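Local coordinates for HupZ (Streptococcus sp. 'group A', PDB 5ESC), which degrades heme in vitro and forms a dimer of split-barrel subunits related to the FMN-binding pyridoxamine 5'-phosphate oxidases, at residues K61-F66 against R76-A81; K40-N45 against I110-I115; N47-T52 against V103-G108. One frame throughout, in Å; residues are numbered along the deposited sequence.

From the N terminus, the first segment to enter a contact is 40-45, Lys40 plus most of strand 41-46; in contact 2 it pairs with 110-115, closing the longest of the three loops. Just beyond it, 47-52 leads into helix 51-59 and meets 103-108, so contact 3 closes a loop nested inside that of contact 2. Contact 1, the hairpin of strands 61-68 and 73-84, is nested inside both. Strand 106-117 serves contacts 2 and 3, and it also neighbours strand 73-84 in the sheet: Glu113 N lies 2.8 Å from Val78 O. The centre of contact 3 lies about 17 Å from that of contact 1 and about 16 Å from that of contact 2.

Contact 1 (K61-F66 against R76-A81)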
loop_
_atom_site.group_PDB
_atom_site.type_symbol
_atom_site.label_atom_id
_atom_site.label_comp_id
_atom_site.label_asym_id
_atom_site.label_seq_id
_atom_site.Cartn_x
_atom_site.Cartn_y
_atom_site.Cartn_z
ATOM N N LYS A 61 8.833 -0.874 11.477
ATOM C CA LYS A 61 7.839 0.157 11.104
ATOM C C LYS A 61 6.848 -0.363 10.118
ATOM O O LYS A 61 7.223 -1.077 9.163
ATOM C CB LYS A 61 8.469 1.373 10.533
ATOM C CG LYS A 61 9.407 2.100 11.526
ATOM C CD LYS A 61 10.019 3.325 10.852
ATOM C CE LYS A 61 10.689 4.281 11.825
ATOM N NZ LYS A 61 12.046 3.774 12.052
ATOM N N ILE A 62 5.574 -0.102 10.389
ATOM C CA ILE A 62 4.555 -0.640 9.509
ATOM C C ILE A 62 3.325 0.182 9.418
ATOM O O ILE A 62 2.942 0.818 10.411
ATOM C CB ILE A 62 4.233 -2.129 9.870
ATOM C CG1 ILE A 62 3.337 -2.752 8.813
ATOM C CG2 ILE A 62 3.615 -2.234 11.245
ATOM C CD1 ILE A 62 3.570 -4.250 8.786
ATOM N N GLU A 63 2.693 0.210 8.248
ATOM C CA GLU A 63 1.377 0.791 8.069
ATOM C C GLU A 63 0.591 -0.112 7.216
ATOM O O GLU A 63 1.129 -0.702 6.269
ATOM C CB GLU A 63 1.382 2.221 7.442
ATOM C CG GLU A 63 2.333 3.191 8.137
ATOM C CD GLU A 63 2.008 4.688 7.957
ATOM O OE1 GLU A 63 1.191 4.974 7.038
ATOM O OE2 GLU A 63 2.581 5.537 8.772
ATOM N N ILE A 64 -0.678 -0.312 7.576
ATOM C CA ILE A 64 -1.489 -1.217 6.848
ATOM C C ILE A 64 -2.709 -0.458 6.424
ATOM O O ILE A 64 -3.333 0.258 7.268
ATOM C CB ILE A 64 -2.011 -2.420 7.728
ATOM C CG1 ILE A 64 -0.888 -3.129 8.478
ATOM C CG2 ILE A 64 -2.862 -3.378 6.892
ATOM C CD1 ILE A 64 -1.471 -3.976 9.605
ATOM N N ALA A 65 -3.096 -0.615 5.162
ATOM C CA ALA A 65 -4.300 0.010 4.642
ATOM C C ALA A 65 -5.373 -0.973 4.155
ATOM O O ALA A 65 -5.056 -2.002 3.539
ATOM C CB ALA A 65 -3.926 1.064 3.593
ATOM N N PHE A 66 -6.635 -0.681 4.474
ATOM C CA PHE A 66 -7.769 -1.426 4.004
ATOM C C PHE A 66 -8.708 -0.415 3.352
ATOM O O PHE A 66 -9.076 0.577 4.012
ATOM C CB PHE A 66 -8.539 -2.075 5.170
ATOM C CG PHE A 66 -7.803 -3.175 5.815
ATOM C CD1 PHE A 66 -7.854 -4.434 5.276
ATOM C CD2 PHE A 66 -6.988 -2.932 6.926
ATOM C CE1 PHE A 66 -7.219 -5.481 5.899
ATOM C CE2 PHE A 66 -6.325 -3.979 7.536
ATOM C CZ PHE A 66 -6.424 -5.245 6.998
ATOM N N ARG A 76 -6.289 3.298 7.722
ATOM C CA ARG A 76 -4.844 3.072 7.748
ATOM C C ARG A 76 -4.465 2.804 9.234
ATOM O O ARG A 76 -4.792 3.637 10.114
ATOM C CB ARG A 76 -4.133 4.337 7.199
ATOM C CG ARG A 76 -2.605 4.387 7.348
ATOM C CD ARG A 76 -1.946 5.480 6.489
ATOM N NE ARG A 76 -2.382 6.798 6.906
ATOM C CZ ARG A 76 -1.697 7.611 7.695
ATOM N NH1 ARG A 76 -0.478 7.310 8.119
ATOM N NH2 ARG A 76 -2.222 8.777 8.042
ATOM N N PHE A 77 -3.864 1.645 9.508
ATOM C CA PHE A 77 -3.410 1.252 10.845
ATOM C C PHE A 77 -1.874 1.432 10.892
ATOM O O PHE A 77 -1.069 0.846 10.075
ATOM C CB PHE A 77 -3.829 -0.179 11.134
ATOM C CG PHE A 77 -5.296 -0.396 11.060
ATOM C CD1 PHE A 77 -5.927 -0.567 9.856
ATOM C CD2 PHE A 77 -6.085 -0.342 12.204
ATOM C CE1 PHE A 77 -7.309 -0.682 9.757
ATOM C CE2 PHE A 77 -7.463 -0.499 12.134
ATOM C CZ PHE A 77 -8.087 -0.656 10.888
ATOM N N VAL A 78 -1.412 2.216 11.830
ATOM C CA VAL A 78 -0.007 2.463 11.970
ATOM C C VAL A 78 0.525 1.844 13.224
ATOM O O VAL A 78 -0.114 2.007 14.290
ATOM C CB VAL A 78 0.324 3.964 12.007
ATOM C CG1 VAL A 78 1.846 4.201 12.124
ATOM C CG2 VAL A 78 -0.202 4.668 10.765
ATOM N N GLY A 79 1.714 1.228 13.167
ATOM C CA GLY A 79 2.304 0.710 14.423
ATOM C C GLY A 79 3.660 0.108 14.254
ATOM O O GLY A 79 4.401 0.500 13.299
ATOM N N THR A 80 4.017 -0.800 15.165
ATOM C CA THR A 80 5.280 -1.465 15.149
ATOM C C THR A 80 5.018 -2.982 15.102
ATOM O O THR A 80 4.063 -3.434 15.708
ATOM C CB THR A 80 6.140 -1.095 16.387
ATOM O OG1 THR A 80 7.471 -1.569 16.170
ATOM C CG2 THR A 80 5.625 -1.711 17.711
ATOM N N ALA A 81 5.842 -3.697 14.357
ATOM C CA ALA A 81 5.682 -5.111 14.091
ATOM C C ALA A 81 6.860 -5.956 14.477
ATOM O O ALA A 81 8.001 -5.431 14.609
ATOM C CB ALA A 81 5.327 -5.335 12.622
#
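Glu63 and Arg76 lie alongside each other on one face of the antiparallel beta hairpin of strands 61-68 and 73-84, part of the split-barrel sheet. The two side chains run the same way, with carboxylate and guanidinium planes 30° apart. Arg76 NH1 donates to Glu63 OE1 at 3.1 Å in a salt bridge; the acceptor is near the guanidinium plane, while the donor meets the syn side of the carboxylate well out of its plane. Arg76 bends at chi3 (64°), turning its guanidinium back toward the acid. The other oxygen, Glu63 OE2, rests 3.5 Å from Val78 CG2 and is hydrogen-bonded to Gln25 of the second subunit, so this face of the hairpin contributes to the dimer interface.

The opposite face is apolar. Ile62 CG2 touches Ala81 CB at 3.8 Å, and Ile56 of helix 51-59 packs on both residues. Farther along, the rings of Phe66 and Phe77 have planes 81° apart, and Phe66 CD2 reaches Phe77 CE1 at 3.6 Å. Hydrogen-bonded pairs Ile62-Gly79 and Ile64-Phe77 fix the register, the shortest of their four bonds running from Phe77 N to Ile64 O at 2.7 Å.

Contact 2 (K40-N45 against I110-I115); sequences KTFIYN and IHVERI
Phe42 and Val112 meet because each turns a branch beside its own backbone N: the ring of Phe42 (chi1 -74°) and CG2 of Val112, whose CG1 is anti to N (chi1 171°). The setting is an antiparallel strand pair of the split-barrel sheet, joining strand 41-46 to strand 106-117. The methyl Val112 CG2 arrives at the ring's edge, near its plane, 3.6 Å from Phe42 CD2. The Phe42 ring also packs edge-to-face with Phe77, so it bridges to the neighbouring hairpin.

Tyr44 CG stands between the backbone N and the carbonyl carbon (chi1 80°), and the ring presents its edge to Ile110. There Ile110 CD1 lies in the ring plane, 4.0 Å from Tyr44 CD1, with the two side chains at about a right angle; Tyr44 OH is anchored separately by Glu46.

Register is set by the hydrogen-bonded pair Phe42-Ile110, where Ile110 N donates to Phe42 O at 2.8 Å, and by Val112 N donating to Lys40 O. The reverse face carries Thr41 and His111, joined through a water. Outer partners steady both residues, Asp38 binding Thr41 OG1 and Glu82 binding His111 NE2. The water donates to Thr41 OG1 at 2.8 Å and lies in the imidazole plane, hydrogen-bonded to His111 ND1 at 2.9 Å.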
loop_
_atom_site.group_PDB
_atom_site.type_symbol
_atom_site.label_atom_id
_atom_site.label_comp_id
_atom_site.label_asym_id
_atom_site.label_seq_id
_atom_site.Cartn_x
_atom_site.Cartn_y
_atom_site.Cartn_z
ATOM N N LYS A 40 -6.118 -4.301 19.464
ATOM C CA LYS A 40 -4.941 -3.510 19.043
ATOM C C LYS A 40 -3.825 -4.294 18.352
ATOM O O LYS A 40 -2.718 -3.776 18.232
ATOM C CB LYS A 40 -4.311 -2.694 20.181
ATOM C CG LYS A 40 -4.133 -3.436 21.419
ATOM C CD LYS A 40 -4.015 -2.566 22.669
ATOM C CE LYS A 40 -4.747 -1.270 22.609
ATOM N NZ LYS A 40 -4.751 -0.671 24.004
ATOM N N THR A 41 -4.145 -5.467 17.819
ATOM C CA THR A 41 -3.104 -6.359 17.300
ATOM C C THR A 41 -3.629 -7.036 16.057
ATOM O O THR A 41 -4.727 -7.532 16.092
ATOM C CB THR A 41 -2.722 -7.407 18.346
ATOM O OG1 THR A 41 -2.567 -6.759 19.601
ATOM C CG2 THR A 41 -1.362 -8.187 17.966
ATOM N N PHE A 42 -2.842 -7.068 15.000
ATOM C CA PHE A 42 -3.140 -7.883 13.842
ATOM C C PHE A 42 -2.101 -8.970 13.820
ATOM O O PHE A 42 -0.990 -8.809 14.390
ATOM C CB PHE A 42 -2.951 -7.128 12.528
ATOM C CG PHE A 42 -3.989 -6.116 12.189
ATOM C CD1 PHE A 42 -5.092 -6.445 11.379
ATOM C CD2 PHE A 42 -3.863 -4.790 12.634
ATOM C CE1 PHE A 42 -6.005 -5.507 11.028
ATOM C CE2 PHE A 42 -4.819 -3.845 12.289
ATOM C CZ PHE A 42 -5.871 -4.190 11.463
ATOM N N ILE A 43 -2.383 -10.090 13.167
ATOM C CA ILE A 43 -1.383 -11.070 12.884
ATOM C C ILE A 43 -1.503 -11.381 11.397
ATOM O O ILE A 43 -2.581 -11.147 10.819
ATOM C CB ILE A 43 -1.430 -12.378 13.756
ATOM C CG1 ILE A 43 -2.804 -13.130 13.742
ATOM C CG2 ILE A 43 -0.949 -12.086 15.230
ATOM C CD1 ILE A 43 -2.706 -14.553 14.134
ATOM N N TYR A 44 -0.454 -11.932 10.802
ATOM C CA TYR A 44 -0.519 -12.449 9.440
ATOM C C TYR A 44 0.382 -13.672 9.339
ATOM O O TYR A 44 1.299 -13.806 10.122
ATOM C CB TYR A 44 -0.185 -11.381 8.352
ATOM C CG TYR A 44 1.299 -11.097 8.103
ATOM C CD1 TYR A 44 1.964 -10.132 8.818
ATOM C CD2 TYR A 44 2.011 -11.802 7.143
ATOM C CE1 TYR A 44 3.327 -9.852 8.601
ATOM C CE2 TYR A 44 3.402 -11.517 6.910
ATOM C CZ TYR A 44 4.027 -10.539 7.655
ATOM O OH TYR A 44 5.342 -10.187 7.488
ATOM N N ASN A 45 0.142 -14.545 8.388
ATOM C CA ASN A 45 1.024 -15.699 8.171
ATOM C C ASN A 45 2.175 -15.330 7.197
ATOM O O ASN A 45 1.878 -14.911 6.081
ATOM C CB ASN A 45 0.198 -16.817 7.571
ATOM C CG ASN A 45 -0.562 -17.561 8.572
ATOM O OD1 ASN A 45 -1.210 -16.966 9.400
ATOM N ND2 ASN A 45 -0.514 -18.917 8.512
ATOM N N ILE A 110 1.372 -7.247 14.534
ATOM C CA ILE A 110 1.436 -5.809 14.342
ATOM C C ILE A 110 0.765 -5.245 15.580
ATOM O O ILE A 110 -0.385 -5.507 15.780
ATOM C CB ILE A 110 0.710 -5.360 13.101
ATOM C CG1 ILE A 110 1.398 -5.828 11.791
ATOM C CG2 ILE A 110 0.611 -3.865 12.938
ATOM C CD1 ILE A 110 1.327 -7.285 11.512
ATOM N N HIS A 111 1.487 -4.408 16.287
ATOM C CA HIS A 111 0.988 -3.665 17.464
ATOM C C HIS A 111 0.509 -2.301 16.996
ATOM O O HIS A 111 1.296 -1.429 16.645
ATOM C CB HIS A 111 2.090 -3.559 18.507
ATOM C CG HIS A 111 2.648 -4.888 18.911
ATOM N ND1 HIS A 111 1.973 -5.757 19.725
ATOM C CD2 HIS A 111 3.803 -5.513 18.587
ATOM C CE1 HIS A 111 2.684 -6.845 19.906
ATOM N NE2 HIS A 111 3.794 -6.734 19.216
ATOM N N VAL A 112 -0.789 -2.154 16.948
ATOM C CA VAL A 112 -1.402 -0.988 16.429
ATOM C C VAL A 112 -1.259 0.197 17.401
ATOM O O VAL A 112 -1.571 0.085 18.589
ATOM C CB VAL A 112 -2.860 -1.229 16.066
ATOM C CG1 VAL A 112 -3.548 0.096 15.728
ATOM C CG2 VAL A 112 -2.954 -2.159 14.893
ATOM N N GLU A 113 -0.732 1.309 16.902
ATOM C CA GLU A 113 -0.523 2.550 17.717
ATOM C C GLU A 113 -1.467 3.671 17.380
ATOM O O GLU A 113 -1.898 4.404 18.266
ATOM C CB GLU A 113 0.930 3.060 17.575
ATOM C CG GLU A 113 1.937 2.082 18.176
ATOM C CD GLU A 113 3.416 2.413 17.897
ATOM O OE1 GLU A 113 3.809 3.304 17.111
ATOM O OE2 GLU A 113 4.238 1.746 18.505
ATOM N N ARG A 114 -1.764 3.830 16.108
ATOM C CA ARG A 114 -2.761 4.789 15.646
ATOM C C ARG A 114 -3.529 4.317 14.454
ATOM O O ARG A 114 -3.060 3.423 13.711
ATOM C CB ARG A 114 -2.156 6.137 15.372
ATOM C CG ARG A 114 -0.707 6.179 15.173
ATOM C CD ARG A 114 0.007 7.308 15.887
ATOM N NE ARG A 114 1.073 7.688 14.967
ATOM C CZ ARG A 114 2.217 7.013 14.747
ATOM N NH1 ARG A 114 2.521 5.895 15.423
ATOM N NH2 ARG A 114 3.073 7.485 13.833
ATOM N N ILE A 115 -4.726 4.865 14.305
ATOM C CA ILE A 115 -5.650 4.543 13.245
ATOM C C ILE A 115 -6.123 5.860 12.578
ATOM O O ILE A 115 -6.330 6.887 13.261
ATOM C CB ILE A 115 -6.831 3.739 13.737
ATOM C CG1 ILE A 115 -6.364 2.512 14.547
ATOM C CG2 ILE A 115 -7.744 3.414 12.534
ATOM C CD1 ILE A 115 -7.468 1.836 15.353
HETATM O O HOH W 1 -0.648 -4.877 20.451
#

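Contact 3 (N47-T52 against V103-G108)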
loop_
_atom_site.group_PDB
_atom_site.type_symbol
_atom_site.label_atom_id
_atom_site.label_comp_id
_atom_site.label_asym_id
_atom_site.label_seq_id
_atom_site.Cartn_x
_atom_site.Cartn_y
_atom_site.Cartn_z
ATOM N N ASN A 47 4.958 -16.465 4.861
ATOM C CA ASN A 47 5.342 -17.713 4.195
ATOM C C ASN A 47 6.642 -17.518 3.433
ATOM O O ASN A 47 7.088 -18.415 2.729
ATOM C CB ASN A 47 4.237 -18.131 3.229
ATOM C CG ASN A 47 2.927 -18.479 3.933
ATOM O OD1 ASN A 47 2.944 -18.985 5.052
ATOM N ND2 ASN A 47 1.791 -18.122 3.325
ATOM N N THR A 48 7.248 -16.343 3.543
ATOM C CA THR A 48 8.368 -15.993 2.689
ATOM C C THR A 48 9.538 -15.443 3.548
ATOM O O THR A 48 9.425 -15.270 4.774
ATOM C CB THR A 48 7.928 -14.863 1.676
ATOM O OG1 THR A 48 7.842 -13.593 2.374
ATOM C CG2 THR A 48 6.567 -15.153 1.032
ATOM N N ASP A 49 10.673 -15.189 2.870
ATOM C CA ASP A 49 11.691 -14.297 3.457
ATOM C C ASP A 49 11.800 -13.054 2.610
ATOM O O ASP A 49 12.878 -12.558 2.339
ATOM C CB ASP A 49 13.077 -14.932 3.776
ATOM C CG ASP A 49 13.156 -15.465 5.212
ATOM O OD1 ASP A 49 12.578 -16.556 5.410
ATOM O OD2 ASP A 49 13.738 -14.815 6.125
ATOM N N GLY A 50 10.644 -12.486 2.297
ATOM C CA GLY A 50 10.512 -11.310 1.377
ATOM C C GLY A 50 10.769 -9.974 2.073
ATOM O O GLY A 50 11.154 -9.927 3.231
ATOM N N GLN A 51 10.561 -8.905 1.352
ATOM C CA GLN A 51 11.018 -7.651 1.761
ATOM C C GLN A 51 10.211 -7.150 2.979
ATOM O O GLN A 51 10.800 -6.519 3.825
ATOM C CB GLN A 51 10.936 -6.644 0.590
ATOM C CG GLN A 51 11.718 -5.361 0.875
ATOM C CD GLN A 51 13.241 -5.571 1.109
ATOM O OE1 GLN A 51 13.895 -6.254 0.293
ATOM N NE2 GLN A 51 13.794 -5.022 2.153
ATOM N N THR A 52 8.908 -7.446 3.052
ATOM C CA THR A 52 8.106 -7.002 4.184
ATOM C C THR A 52 8.746 -7.581 5.451
ATOM O O THR A 52 8.983 -6.885 6.427
ATOM C CB THR A 52 6.627 -7.436 4.055
ATOM O OG1 THR A 52 6.058 -6.791 2.920
ATOM C CG2 THR A 52 5.784 -7.111 5.302
ATOM N N VAL A 103 2.290 -24.288 5.427
ATOM C CA VAL A 103 2.719 -24.088 6.807
ATOM C C VAL A 103 3.485 -22.753 6.900
ATOM O O VAL A 103 4.381 -22.511 6.120
ATOM C CB VAL A 103 3.649 -25.186 7.262
ATOM C CG1 VAL A 103 3.934 -25.052 8.755
ATOM C CG2 VAL A 103 3.021 -26.563 6.932
ATOM N N PRO A 104 3.126 -21.894 7.864
ATOM C CA PRO A 104 3.896 -20.622 7.823
ATOM C C PRO A 104 5.342 -20.809 8.197
ATOM O O PRO A 104 5.616 -21.577 9.055
ATOM C CB PRO A 104 3.166 -19.723 8.854
ATOM C CG PRO A 104 2.522 -20.685 9.747
ATOM C CD PRO A 104 2.130 -21.905 8.933
ATOM N N LYS A 105 6.239 -20.028 7.648
ATOM C CA LYS A 105 7.581 -19.970 8.155
ATOM C C LYS A 105 7.565 -19.147 9.482
ATOM O O LYS A 105 8.357 -19.371 10.379
ATOM C CB LYS A 105 8.457 -19.236 7.164
ATOM C CG LYS A 105 8.838 -20.031 5.933
ATOM C CD LYS A 105 9.823 -19.227 5.040
ATOM C CE LYS A 105 10.535 -20.245 4.079
ATOM N NZ LYS A 105 10.514 -19.860 2.684
ATOM N N ALA A 106 6.662 -18.191 9.597
ATOM C CA ALA A 106 6.652 -17.342 10.818
ATOM C C ALA A 106 5.313 -16.678 10.935
ATOM O O ALA A 106 4.486 -16.817 10.035
ATOM C CB ALA A 106 7.783 -16.309 10.744
ATOM N N VAL A 107 5.084 -15.930 12.019
ATOM C CA VAL A 107 3.925 -15.097 12.105
ATOM C C VAL A 107 4.376 -13.609 12.276
ATOM O O VAL A 107 5.331 -13.345 13.001
ATOM C CB VAL A 107 3.001 -15.555 13.304
ATOM C CG1 VAL A 107 3.688 -15.524 14.689
ATOM C CG2 VAL A 107 1.655 -14.817 13.271
ATOM N N GLY A 108 3.726 -12.696 11.596
ATOM C CA GLY A 108 3.962 -11.268 11.733
ATOM C C GLY A 108 2.935 -10.778 12.754
ATOM O O GLY A 108 1.774 -11.158 12.669
#
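Asn47 sets its side-chain oxygen against Pro104 where the loop leading to helix 51-59 passes a classic beta bulge at the start of strand 106-117. In this first shell, Asn47 OD1 is 3.4 Å from Pro104 CA and 3.9 Å from Pro104 CB, an approach to carbon atoms of the backbone and ring. Asn47 CG stands beside its own backbone N, anti to the carbonyl carbon (chi1 -65°); although the CB of Asn47 points away from segment 103-108, the amide oxygen still comes back to it.

Lys105 supplies the other half of the contact. Its aliphatic chain runs by the backbone of the loop, with CD 3.7 Å from Asn47 O and 4.0 Å from Thr48 O. The bend at chi4 (130°) leaves Lys105 NZ 3.7 Å from Asn47 O, too long to count as a bond. This is a surface contact of van der Waals type, burying about 202 Å² in all. Asp49 OD1 and Lys105 NZ are of opposite charge but 4.8 Å apart, so at most a weak, long-range attraction is likely; Asp49 has its salt bridge with Arg53.

One shell farther out, the bulge places Lys105 and Ala106 together across from Glu46, which is tied to Ala106 by backbone hydrogen bonding and also binds Thr48 OG1. Pro104 packs on Lys94 of helix 88-97, while its carbonyl oxygen bonds to Tyr90 OH. On the loop side, the Thr48 hydroxyl closes an ST turn just ahead of the helix, accepting from the N-cap residue at 3.0 Å between Gly50 N and Thr48 OG1.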